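Local coordinates for protein arginine phosphatase Ywle (Geobacillus stearothermophilus, PDB 4PIC) that removes phosphate from phosphoarginine residues of proteins, probably opposing the arginine kinase McsB, and has almost no activity on phosphotyrosine peptides, at residues V38-G43 with S65-K70; E71-A76 with P95-K100; G113-P118 with D131-L136. One frame throughout, in Å; residues are numbered along the deposited sequence.

Contact 1 (V38-G43 with S65-K70); sequences VFAAEG and SSQLKK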
loop_
_atom_site.group_PDB
_atom_site.type_symbol
_atom_site.label_atom_id
_atom_site.label_comp_id
_atom_site.label_asym_id
_atom_site.label_seq_id
_atom_site.Cartn_x
_atom_site.Cartn_y
_atom_site.Cartn_z
ATOM N N VAL A 38 -1.937 5.502 1.956
ATOM C CA VAL A 38 -1.785 4.098 2.338
ATOM C C VAL A 38 -0.320 3.696 2.593
ATOM O O VAL A 38 -0.051 2.833 3.415
ATOM C CB VAL A 38 -2.424 3.198 1.255
ATOM C CG1 VAL A 38 -1.992 1.761 1.402
ATOM C CG2 VAL A 38 -3.955 3.328 1.297
ATOM N N PHE A 39 0.617 4.365 1.933
ATOM C CA PHE A 39 2.035 4.024 2.072
ATOM C C PHE A 39 2.796 5.314 1.815
ATOM O O PHE A 39 3.238 5.578 0.691
ATOM C CB PHE A 39 2.399 2.943 1.050
ATOM C CG PHE A 39 3.712 2.216 1.311
ATOM C CD1 PHE A 39 4.145 1.924 2.598
ATOM C CD2 PHE A 39 4.470 1.786 0.245
ATOM C CE1 PHE A 39 5.328 1.227 2.802
ATOM C CE2 PHE A 39 5.642 1.089 0.439
ATOM C CZ PHE A 39 6.074 0.821 1.724
ATOM N N ALA A 40 2.926 6.133 2.858
ATOM C CA ALA A 40 3.396 7.504 2.690
ATOM C C ALA A 40 4.387 7.905 3.759
ATOM O O ALA A 40 4.310 7.442 4.907
ATOM C CB ALA A 40 2.192 8.455 2.714
ATOM N N ALA A 41 5.308 8.782 3.373
ATOM C CA ALA A 41 6.204 9.426 4.322
ATOM C C ALA A 41 5.452 10.502 5.106
ATOM O O ALA A 41 4.379 10.965 4.692
ATOM C CB ALA A 41 7.380 10.029 3.600
ATOM N N GLU A 42 6.008 10.896 6.248
ATOM C CA GLU A 42 5.424 11.946 7.067
ATOM C C GLU A 42 6.098 13.280 6.748
ATOM O O GLU A 42 7.325 13.353 6.651
ATOM C CB GLU A 42 5.618 11.618 8.550
ATOM C CG GLU A 42 4.429 11.967 9.431
ATOM C CD GLU A 42 3.265 11.009 9.255
ATOM O OE1 GLU A 42 3.449 9.939 8.633
ATOM O OE2 GLU A 42 2.162 11.322 9.746
ATOM N N GLY A 43 5.299 14.323 6.553
ATOM C CA GLY A 43 5.837 15.673 6.458
ATOM C C GLY A 43 6.252 16.161 5.082
ATOM O O GLY A 43 6.838 17.242 4.955
ATOM N N SER A 65 2.355 15.574 4.178
ATOM C CA SER A 65 1.904 14.198 3.963
ATOM C C SER A 65 1.804 13.422 5.275
ATOM O O SER A 65 2.540 13.699 6.231
ATOM C CB SER A 65 2.820 13.469 2.985
ATOM O OG SER A 65 4.107 13.228 3.533
ATOM N N SER A 66 0.862 12.482 5.325
ATOM C CA SER A 66 0.642 11.652 6.504
ATOM C C SER A 66 0.415 10.213 6.074
ATOM O O SER A 66 -0.299 9.955 5.108
ATOM C CB SER A 66 -0.599 12.109 7.277
ATOM O OG SER A 66 -0.594 13.500 7.519
ATOM N N GLN A 67 1.026 9.279 6.796
ATOM C CA GLN A 67 0.687 7.870 6.648
ATOM C C GLN A 67 -0.680 7.591 7.264
ATOM O O GLN A 67 -0.940 7.952 8.416
ATOM C CB GLN A 67 1.754 7.003 7.324
ATOM C CG GLN A 67 1.381 5.533 7.484
ATOM C CD GLN A 67 1.192 4.823 6.158
ATOM O OE1 GLN A 67 2.056 4.885 5.279
ATOM N NE2 GLN A 67 0.058 4.134 6.014
ATOM N N LEU A 68 -1.548 6.940 6.497
ATOM C CA LEU A 68 -2.854 6.513 6.965
ATOM C C LEU A 68 -2.742 5.523 8.115
ATOM O O LEU A 68 -2.095 4.478 7.989
ATOM C CB LEU A 68 -3.642 5.881 5.819
ATOM C CG LEU A 68 -5.010 5.314 6.176
ATOM C CD1 LEU A 68 -5.925 6.424 6.678
ATOM C CD2 LEU A 68 -5.631 4.621 4.970
ATOM N N LYS A 69 -3.387 5.855 9.226
ATOM C CA LYS A 69 -3.365 5.013 10.413
ATOM C C LYS A 69 -4.766 4.807 10.958
ATOM O O LYS A 69 -5.700 5.508 10.567
ATOM C CB LYS A 69 -2.459 5.630 11.482
ATOM C CG LYS A 69 -0.993 5.687 11.084
ATOM C CD LYS A 69 -0.086 5.836 12.296
ATOM C CE LYS A 69 1.349 5.453 11.965
ATOM N NZ LYS A 69 1.938 6.336 10.918
ATOM N N LYS A 70 -4.900 3.840 11.864
ATOM C CA LYS A 70 -6.153 3.534 12.540
ATOM C C LYS A 70 -6.849 4.796 13.052
ATOM O O LYS A 70 -8.063 4.943 12.936
ATOM C CB LYS A 70 -5.863 2.565 13.694
ATOM C CG LYS A 70 -7.014 2.320 14.645
ATOM C CD LYS A 70 -8.142 1.580 13.960
ATOM C CE LYS A 70 -9.191 1.141 14.979
ATOM N NZ LYS A 70 -10.457 0.714 14.325
HETATM O O HOH W 1 0.485 9.386 10.228
#
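Gln67 lays its amide against the backbone of Val38-Ala40 and bonds it through both ends. NE2 gives a straight bond to Val38 O (2.9 Å, 166°), lying above that carbonyl's plane although the oxygen sits in the plane of the amide; OE1 accepts from Ala40 N at 2.9 Å. A bend at chi2 (64°) turns the amide back, and a second bond from NE2, to Leu68 O of its own segment, uses the other N-H and fixes the group's rotation. At the far end, Ser65 OG donates to Ala41 O (2.6 Å), while Gly43 N reaches Ser65 O at 2.8 Å. Between these, the Glu42 side chain crosses that of Gln67 at about a right angle, its carboxylate plane turned 37° from the amide, and its OE1 takes Gln67 N from above the carboxylate plane (3.1 Å). Water 1 donates to Glu42 OE2 and Gln67 O, a polar bridge on the more exposed flank. In the second shell, Ser66 N bonds Asn12 OD1, and Val38 and Phe39 pair by backbone with Cys9 and Thr10, tying these loops to the phosphatase's phosphate-binding loop. Val38 and Leu68 pack on strand 3-9 and helix 84-93, and both touch Phe39 of the second subunit.

Contact 2 (E71-A76 with P95-K100); sequences EHIDWA and PEAKDK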
loop_
_atom_site.group_PDB
_atom_site.type_symbol
_atom_site.label_atom_id
_atom_site.label_comp_id
_atom_site.label_asym_id
_atom_site.label_seq_id
_atom_site.Cartn_x
_atom_site.Cartn_y
_atom_site.Cartn_z
ATOM N N GLU A 71 -6.058 5.717 13.585
ATOM C CA GLU A 71 -6.581 6.947 14.152
ATOM C C GLU A 71 -7.332 7.794 13.119
ATOM O O GLU A 71 -8.336 8.422 13.445
ATOM C CB GLU A 71 -5.451 7.746 14.800
ATOM C CG GLU A 71 -4.909 7.133 16.104
ATOM C CD GLU A 71 -4.314 5.730 15.936
ATOM O OE1 GLU A 71 -3.555 5.493 14.967
ATOM O OE2 GLU A 71 -4.618 4.856 16.780
ATOM N N HIS A 72 -6.852 7.807 11.877
ATOM C CA HIS A 72 -7.533 8.552 10.811
ATOM C C HIS A 72 -8.844 7.874 10.461
ATOM O O HIS A 72 -9.845 8.531 10.170
ATOM C CB HIS A 72 -6.702 8.582 9.527
ATOM C CG HIS A 72 -5.415 9.326 9.634
ATOM N ND1 HIS A 72 -4.193 8.688 9.636
ATOM C CD2 HIS A 72 -5.148 10.652 9.685
ATOM C CE1 HIS A 72 -3.228 9.589 9.708
ATOM N NE2 HIS A 72 -3.782 10.788 9.736
ATOM N N ILE A 73 -8.820 6.549 10.437
ATOM C CA ILE A 73 -9.998 5.753 10.128
ATOM C C ILE A 73 -11.104 5.999 11.156
ATOM O O ILE A 73 -12.268 6.202 10.793
ATOM C CB ILE A 73 -9.645 4.255 10.079
ATOM C CG1 ILE A 73 -8.622 3.981 8.971
ATOM C CG2 ILE A 73 -10.898 3.403 9.912
ATOM C CD1 ILE A 73 -9.149 4.230 7.567
ATOM N N ASP A 74 -10.730 6.020 12.434
ATOM C CA ASP A 74 -11.690 6.250 13.509
ATOM C C ASP A 74 -12.204 7.688 13.543
ATOM O O ASP A 74 -13.337 7.934 13.950
ATOM C CB ASP A 74 -11.080 5.891 14.863
ATOM C CG ASP A 74 -10.799 4.415 15.002
ATOM O OD1 ASP A 74 -11.365 3.627 14.217
ATOM O OD2 ASP A 74 -10.016 4.049 15.907
ATOM N N TRP A 75 -11.366 8.629 13.126
ATOM C CA TRP A 75 -11.760 10.040 13.050
ATOM C C TRP A 75 -12.810 10.279 11.962
ATOM O O TRP A 75 -13.789 11.006 12.168
ATOM C CB TRP A 75 -10.523 10.897 12.782
ATOM C CG TRP A 75 -10.781 12.345 12.479
ATOM C CD1 TRP A 75 -10.852 13.374 13.377
ATOM C CD2 TRP A 75 -10.950 12.937 11.179
ATOM N NE1 TRP A 75 -11.069 14.562 12.722
ATOM C CE2 TRP A 75 -11.142 14.322 11.374
ATOM C CE3 TRP A 75 -10.976 12.428 9.874
ATOM C CZ2 TRP A 75 -11.346 15.207 10.312
ATOM C CZ3 TRP A 75 -11.180 13.309 8.820
ATOM C CH2 TRP A 75 -11.367 14.682 9.046
ATOM N N ALA A 76 -12.614 9.644 10.812
ATOM C CA ALA A 76 -13.441 9.898 9.635
ATOM C C ALA A 76 -14.888 9.445 9.785
ATOM O O ALA A 76 -15.163 8.382 10.344
ATOM C CB ALA A 76 -12.809 9.230 8.416
ATOM N N PRO A 95 -10.879 -3.567 8.095
ATOM C CA PRO A 95 -12.216 -4.112 7.825
ATOM C C PRO A 95 -13.321 -3.345 8.539
ATOM O O PRO A 95 -14.443 -3.266 8.036
ATOM C CB PRO A 95 -12.135 -5.537 8.386
ATOM C CG PRO A 95 -10.703 -5.880 8.341
ATOM C CD PRO A 95 -9.958 -4.601 8.604
ATOM N N GLU A 96 -13.000 -2.773 9.694
ATOM C CA GLU A 96 -13.976 -2.000 10.460
ATOM C C GLU A 96 -14.416 -0.723 9.727
ATOM O O GLU A 96 -15.413 -0.099 10.101
ATOM C CB GLU A 96 -13.402 -1.655 11.837
ATOM C CG GLU A 96 -12.220 -0.671 11.792
ATOM C CD GLU A 96 -10.829 -1.327 11.734
ATOM O OE1 GLU A 96 -10.620 -2.344 11.031
ATOM O OE2 GLU A 96 -9.916 -0.801 12.405
ATOM N N ALA A 97 -13.669 -0.349 8.689
ATOM C CA ALA A 97 -13.962 0.844 7.890
ATOM C C ALA A 97 -14.889 0.588 6.695
ATOM O O ALA A 97 -15.208 1.515 5.949
ATOM C CB ALA A 97 -12.658 1.463 7.398
ATOM N N LYS A 98 -15.332 -0.653 6.515
ATOM C CA LYS A 98 -15.997 -1.053 5.276
ATOM C C LYS A 98 -17.274 -0.261 4.963
ATOM O O LYS A 98 -17.556 0.043 3.802
ATOM C CB LYS A 98 -16.289 -2.556 5.295
ATOM C CG LYS A 98 -16.919 -3.084 4.019
ATOM C CD LYS A 98 -16.779 -4.595 3.916
ATOM C CE LYS A 98 -17.624 -5.142 2.775
ATOM N NZ LYS A 98 -17.315 -4.465 1.488
ATOM N N ASP A 99 -18.049 0.077 5.989
ATOM C CA ASP A 99 -19.324 0.738 5.761
ATOM C C ASP A 99 -19.157 2.203 5.391
ATOM O O ASP A 99 -20.081 2.815 4.856
ATOM C CB ASP A 99 -20.181 0.645 7.014
ATOM C CG ASP A 99 -19.622 1.471 8.139
ATOM O OD1 ASP A 99 -18.564 1.083 8.688
ATOM O OD2 ASP A 99 -20.218 2.523 8.464
ATOM N N LYS A 100 -17.985 2.778 5.668
ATOM C CA LYS A 100 -17.804 4.214 5.459
ATOM C C LYS A 100 -16.688 4.537 4.473
ATOM O O LYS A 100 -16.291 5.698 4.347
ATOM C CB LYS A 100 -17.552 4.935 6.781
ATOM C CG LYS A 100 -16.262 4.546 7.489
ATOM C CD LYS A 100 -16.123 5.349 8.778
ATOM C CE LYS A 100 -14.999 4.828 9.641
ATOM N NZ LYS A 100 -14.865 5.660 10.857
HETATM O O HOH W 2 -13.663 3.432 12.391
#
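Ile73 meets Ala97 where helix 70-75 faces the 3-10 turn 95-97, in the part of the low-molecular-weight phosphatase fold leading into edge strand 101-103. This apolar side is tight: Ile73 CG2 comes to 3.6 Å from Ala97 CB, and Ile73 also packs on Leu68, Ile90 and Phe94. CG2 stands anti to the backbone nitrogen of Ile73, which directs it at the 95-97 turn. Next to this pair, Lys100 runs extended beyond CG and brings its ammonium to the C-terminal end of the helix. NZ donates to Ile73 O (2.7 Å) and Ala76 O (2.8 Å), meeting both carbonyls near their planes, 22° and 18° off; the last-turn carbonyl of Ile73, with that of Ala76 just past the helix, would be expected to favour the positive charge. A methionine in its place would probably leave both carbonyl oxygens without this donor and the C-terminal turn less firmly tied to the 95-100 loop. The outer side is looser and polar. There Asp74 OD1 and Glu96 OE2 stay 5.0 Å apart, and both form salt bridges with Lys70, which would offset their like charges. Water 2 bridges the segments there, accepting from Lys100 NZ at 3.0 Å and donating to Asp74 OD1 at 2.9 Å.

Contact 3 (G113-P118 with D131-L136); sequences GDIADP and DELETL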
loop_
_atom_site.group_PDB
_atom_site.type_symbol
_atom_site.label_atom_id
_atom_site.label_comp_id
_atom_site.label_asym_id
_atom_site.label_seq_id
_atom_site.Cartn_x
_atom_site.Cartn_y
_atom_site.Cartn_z
ATOM N N GLY A 113 -15.388 4.933 -10.684
ATOM C CA GLY A 113 -14.361 5.519 -11.517
ATOM C C GLY A 113 -13.191 5.890 -10.637
ATOM O O GLY A 113 -13.360 6.092 -9.427
ATOM N N ASP A 114 -12.012 5.951 -11.242
ATOM C CA ASP A 114 -10.806 6.369 -10.543
ATOM C C ASP A 114 -10.434 7.768 -10.976
ATOM O O ASP A 114 -10.622 8.138 -12.137
ATOM C CB ASP A 114 -9.640 5.433 -10.870
ATOM C CG ASP A 114 -9.860 4.023 -10.374
ATOM O OD1 ASP A 114 -10.762 3.828 -9.544
ATOM O OD2 ASP A 114 -9.117 3.119 -10.812
ATOM N N ILE A 115 -9.883 8.540 -10.047
ATOM C CA ILE A 115 -9.342 9.848 -10.389
ATOM C C ILE A 115 -8.088 9.629 -11.238
ATOM O O ILE A 115 -7.286 8.735 -10.943
ATOM C CB ILE A 115 -9.001 10.661 -9.124
ATOM C CG1 ILE A 115 -10.262 10.893 -8.286
ATOM C CG2 ILE A 115 -8.309 11.976 -9.491
ATOM C CD1 ILE A 115 -11.356 11.643 -9.022
ATOM N N ALA A 116 -7.937 10.406 -12.308
ATOM C CA ALA A 116 -6.771 10.284 -13.190
ATOM C C ALA A 116 -5.457 10.260 -12.411
ATOM O O ALA A 116 -5.243 11.083 -11.523
ATOM C CB ALA A 116 -6.755 11.416 -14.209
ATOM N N ASP A 117 -4.578 9.319 -12.760
ATOM C CA ASP A 117 -3.271 9.187 -12.120
ATOM C C ASP A 117 -2.186 9.867 -12.951
ATOM O O ASP A 117 -1.865 9.410 -14.051
ATOM C CB ASP A 117 -2.920 7.704 -11.959
ATOM C CG ASP A 117 -1.738 7.481 -11.039
ATOM O OD1 ASP A 117 -1.013 8.445 -10.736
ATOM O OD2 ASP A 117 -1.517 6.327 -10.622
ATOM N N PRO A 118 -1.596 10.952 -12.427
ATOM C CA PRO A 118 -0.526 11.576 -13.216
ATOM C C PRO A 118 0.746 10.725 -13.327
ATOM O O PRO A 118 1.546 10.959 -14.239
ATOM C CB PRO A 118 -0.230 12.868 -12.446
ATOM C CG PRO A 118 -1.453 13.148 -11.666
ATOM C CD PRO A 118 -1.990 11.782 -11.278
ATOM N N ASP A 131 -9.358 18.776 -12.379
ATOM C CA ASP A 131 -10.645 19.119 -12.963
ATOM C C ASP A 131 -11.690 18.069 -12.610
ATOM O O ASP A 131 -12.829 18.408 -12.292
ATOM C CB ASP A 131 -10.520 19.270 -14.479
ATOM C CG ASP A 131 -9.752 20.518 -14.883
ATOM O OD1 ASP A 131 -9.681 21.467 -14.071
ATOM O OD2 ASP A 131 -9.232 20.551 -16.020
ATOM N N GLU A 132 -11.292 16.804 -12.646
ATOM C CA GLU A 132 -12.179 15.717 -12.232
ATOM C C GLU A 132 -12.569 15.914 -10.778
ATOM O O GLU A 132 -13.743 15.811 -10.414
ATOM C CB GLU A 132 -11.506 14.348 -12.386
ATOM C CG GLU A 132 -11.313 13.862 -13.826
ATOM C CD GLU A 132 -10.485 12.592 -13.903
ATOM O OE1 GLU A 132 -9.944 12.169 -12.859
ATOM O OE2 GLU A 132 -10.358 12.019 -15.011
ATOM N N LEU A 133 -11.573 16.201 -9.947
ATOM C CA LEU A 133 -11.804 16.397 -8.521
ATOM C C LEU A 133 -12.681 17.606 -8.244
ATOM O O LEU A 133 -13.534 17.559 -7.366
ATOM C CB LEU A 133 -10.477 16.552 -7.784
ATOM C CG LEU A 133 -9.654 15.286 -7.634
ATOM C CD1 LEU A 133 -8.252 15.638 -7.145
ATOM C CD2 LEU A 133 -10.356 14.348 -6.665
ATOM N N GLU A 134 -12.487 18.690 -8.983
ATOM C CA GLU A 134 -13.300 19.879 -8.756
ATOM C C GLU A 134 -14.779 19.558 -8.976
ATOM O O GLU A 134 -15.644 19.927 -8.168
ATOM C CB GLU A 134 -12.867 21.053 -9.644
ATOM C CG GLU A 134 -13.753 22.272 -9.475
ATOM C CD GLU A 134 -13.036 23.591 -9.695
ATOM O OE1 GLU A 134 -12.177 23.679 -10.601
ATOM O OE2 GLU A 134 -13.347 24.549 -8.953
ATOM N N THR A 135 -15.063 18.848 -10.066
ATOM C CA THR A 135 -16.432 18.478 -10.391
ATOM C C THR A 135 -17.030 17.612 -9.299
ATOM O O THR A 135 -18.145 17.867 -8.826
ATOM C CB THR A 135 -16.483 17.731 -11.730
ATOM O OG1 THR A 135 -15.991 18.599 -12.761
ATOM C CG2 THR A 135 -17.917 17.307 -12.047
ATOM N N LEU A 136 -16.277 16.601 -8.878
ATOM C CA LEU A 136 -16.779 15.684 -7.863
ATOM C C LEU A 136 -16.912 16.340 -6.491
ATOM O O LEU A 136 -17.833 16.023 -5.728
ATOM C CB LEU A 136 -15.901 14.437 -7.785
ATOM C CG LEU A 136 -15.917 13.583 -9.060
ATOM C CD1 LEU A 136 -14.889 12.477 -8.986
ATOM C CD2 LEU A 136 -17.294 12.990 -9.311
#
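Ile115 pushes its CD1 methyl among the leucines of helix 123-150, in the loop that carries the putative general acid of the low-molecular-weight phosphatase fold. CD1 lies 3.6 Å from Leu136 CD1, the two chains reaching toward each other tip to tip, and 3.7 Å from Leu133 CD2, whose side chain crosses Ile115 at about a right angle. The other branch, CG2, turns to Glu132 and comes 3.7 Å from its OE1. With CG1 anti to the carbonyl carbon (chi1 -61°) and CG2 anti to the backbone nitrogen, CG1 and CD1 go to the leucines while CG2 sits between Glu132 OE1 and Leu133 CG.

Glu132 supplies the polar half. Its chain, extended beyond CG, slides past Ile115 in the opposite direction and delivers OE1 to Ala116 N at 2.7 Å. The N-H points almost straight at the oxygen (175°) and meets the syn lone pair, on the side of the other carboxylate oxygen. This bond sets where OE1 lies, and the Ala116 methyl packs beside both oxygens.

Further out, Leu133 packs on Met18, Ala19 and Leu22 of helix 15-25, and Leu136 on Leu104 and Val108 of helix 104-109, so the leucines join helix 123-150 to helices 15-25 and 104-109. Ile115 O accepts from Arg15 NH1, an active-site residue by similarity. Asp117, the proton donor by similarity, follows two residues later with its CB directed away from residues 131-136; its OD1 accepts from Phe119 N and its OD2 makes a long, weak ion pair with Arg15 NH2. The geometry is consistent with Ile115 and Ala116 fixing the backbone that leads to Asp117. On the Glu132 carboxylate, OE2 lies alongside, 3.7 Å from Ala116 CB.

In the fold
The contacts follow one another along the chain without overlap, all within one low-molecular-weight phosphatase domain built on a four-stranded parallel sheet. Contacts 1 and 2, with centres about 15 Å apart, are joined directly: Lys70, the last residue of segment 65-70, forms a salt bridge with Glu96 of contact 2, and Leu68 packs on Ile73. Both also touch strand 3-9 and helix 84-93. Contact 3 stands apart, its centre about 21 Å from contact 1 and 23 Å from contact 2, on the opposite side of the chain's centre from the latter. Contacts 1 and 3 approach the same catalytic loop, the first near Asn12 and Thr13, the second near Arg15, consistent with both shaping the active site; contact 2 lies away from the annotated sites.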